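Local coordinates for putative calcium-regulated periplasmic protein (Bacteroides thetaiotaomicron, PDB 3DB7) that is of unknown function but binds calcium ions and is probably a calcium-regulated periplasmic protein of the PepSY-like family, at residues T70-V74 against A75-A79. Numbering follows the deposited sequence.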
loop_
_atom_site.group_PDB
_atom_site.type_symbol
_atom_site.label_atom_id
_atom_site.label_comp_id
_atom_site.label_asym_id
_atom_site.label_seq_id
_atom_site.Cartn_x
_atom_site.Cartn_y
_atom_site.Cartn_z
ATOM N N THR A 70 17.931 -2.549 0.206
ATOM C CA THR A 70 18.594 -3.420 -0.760
ATOM C C THR A 70 17.581 -3.770 -1.858
ATOM O O THR A 70 17.234 -2.905 -2.676
ATOM C CB THR A 70 19.214 -4.629 -0.091
ATOM O OG1 THR A 70 18.225 -5.378 0.601
ATOM C CG2 THR A 70 20.316 -4.169 0.900
ATOM N N SER A 71 17.126 -5.010 -1.883
ATOM C CA SER A 71 15.944 -5.372 -2.671
ATOM C C SER A 71 15.410 -6.683 -2.168
ATOM O O SER A 71 16.072 -7.387 -1.424
ATOM C CB SER A 71 16.270 -5.441 -4.153
ATOM O OG SER A 71 17.309 -6.382 -4.390
ATOM N N VAL A 72 14.193 -7.004 -2.567
ATOM C CA VAL A 72 13.546 -8.206 -2.079
ATOM C C VAL A 72 14.196 -9.462 -2.696
ATOM O O VAL A 72 14.300 -9.559 -3.924
ATOM C CB VAL A 72 12.057 -8.206 -2.429
ATOM C CG1 VAL A 72 11.421 -9.527 -2.108
ATOM C CG2 VAL A 72 11.347 -7.043 -1.696
ATOM N N PRO A 73 14.569 -10.444 -1.869
ATOM C CA PRO A 73 15.083 -11.690 -2.442
ATOM C C PRO A 73 14.125 -12.280 -3.465
ATOM O O PRO A 73 12.960 -12.431 -3.201
ATOM C CB PRO A 73 15.269 -12.583 -1.228
ATOM C CG PRO A 73 15.531 -11.567 -0.061
ATOM C CD PRO A 73 14.639 -10.387 -0.393
ATOM N N VAL A 74 14.637 -12.615 -4.645
ATOM C CA VAL A 74 13.777 -12.987 -5.770
ATOM C C VAL A 74 12.982 -14.236 -5.468
ATOM O O VAL A 74 11.852 -14.386 -5.933
ATOM C CB VAL A 74 14.596 -13.181 -7.101
ATOM C CG1 VAL A 74 13.701 -13.701 -8.261
ATOM C CG2 VAL A 74 15.230 -11.858 -7.504
ATOM N N ALA A 75 13.561 -15.146 -4.686
ATOM C CA ALA A 75 12.853 -16.401 -4.401
ATOM C C ALA A 75 11.468 -16.161 -3.781
ATOM O O ALA A 75 10.599 -16.988 -3.916
ATOM C CB ALA A 75 13.689 -17.269 -3.464
ATOM N N ILE A 76 11.307 -15.049 -3.059
ATOM C CA ILE A 76 10.030 -14.695 -2.396
ATOM C C ILE A 76 8.956 -14.242 -3.396
ATOM O O ILE A 76 7.759 -14.302 -3.115
ATOM C CB ILE A 76 10.290 -13.514 -1.407
ATOM C CG1 ILE A 76 11.232 -13.978 -0.297
ATOM C CG2 ILE A 76 8.997 -12.968 -0.756
ATOM C CD1 ILE A 76 11.801 -12.824 0.561
ATOM N N ILE A 77 9.371 -13.711 -4.545
ATOM C CA ILE A 77 8.465 -13.119 -5.518
ATOM C C ILE A 77 7.837 -14.165 -6.445
ATOM O O ILE A 77 8.567 -14.953 -7.090
ATOM C CB ILE A 77 9.240 -12.092 -6.390
ATOM C CG1 ILE A 77 9.969 -11.061 -5.511
ATOM C CG2 ILE A 77 8.319 -11.421 -7.371
ATOM C CD1 ILE A 77 10.931 -10.228 -6.267
ATOM N N PRO A 78 6.502 -14.228 -6.502
ATOM C CA PRO A 78 5.893 -15.218 -7.397
ATOM C C PRO A 78 6.415 -15.060 -8.821
ATOM O O PRO A 78 6.614 -13.945 -9.294
ATOM C CB PRO A 78 4.388 -14.918 -7.305
ATOM C CG PRO A 78 4.205 -14.238 -5.946
ATOM C CD PRO A 78 5.499 -13.520 -5.660
ATOM N N ALA A 79 6.642 -16.198 -9.482
ATOM C CA ALA A 79 7.276 -16.159 -10.786
ATOM C C ALA A 79 6.550 -15.271 -11.764
ATOM O O ALA A 79 7.169 -14.558 -12.554
ATOM C CB ALA A 79 7.407 -17.604 -11.366
#
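Val72 and Ile77 meet through one methyl and one methylene, with Val72 CG1 4.0 Å from Ile77 CG1. The two side chains approach at a slant. A chi1 of 172° puts Val72 CG1 opposite the backbone N and beside the carbonyl carbon, on the side of the chain that leads to Ile76 and Ile77. The same methyl reaches the branch point of Ile76, with Val72 CG1 4.2 Å from Ile76 CB. Next to this pair, Ile76 runs alongside the ring of Pro73, both pointing the same way. Its terminal methyl rests against three ring carbons at nearly equal range, and Ile76 CD1 is 3.9 Å from Pro73 CD. With Ile76 CG1 beside the backbone N, the extended chi2 (167°) carries CD1 on to the ring carbons CB, CG and CD. Ile77 CD1 lies 4.0 Å from Val74 CA.

The polar edge is a short 3-10 turn. Ile76 N gives a hydrogen bond of 3.1 Å to Pro73 O, and Ile77 N gives one of 2.9 Å to Val74 O. Both are i+3 to i bonds and both are bent. In each, the donor stands above the carbonyl plane and not on a lone pair. The backbone of Ile77 then opens out, and Pro78 takes the N-cap position of the next helix.

This turn lies in the loop between strand 62-66 and helix 79-88. It buries the side chains of Val72, Ile76 and Ile77 and leaves Val74 and Ala75 exposed. Backbone hydrogen bonds join Val72 to Val94, and its side chain packs on Val94 and Ile97 of strand 94-99. Ile77 also touches Val94, while Ile76 leans on Phe20 and His24 of helix 15-24. The turn thus bridges helix 15-24 and strand 94-99 just ahead of helix 79-88, whose Gln82 meets Val74 and Ile77.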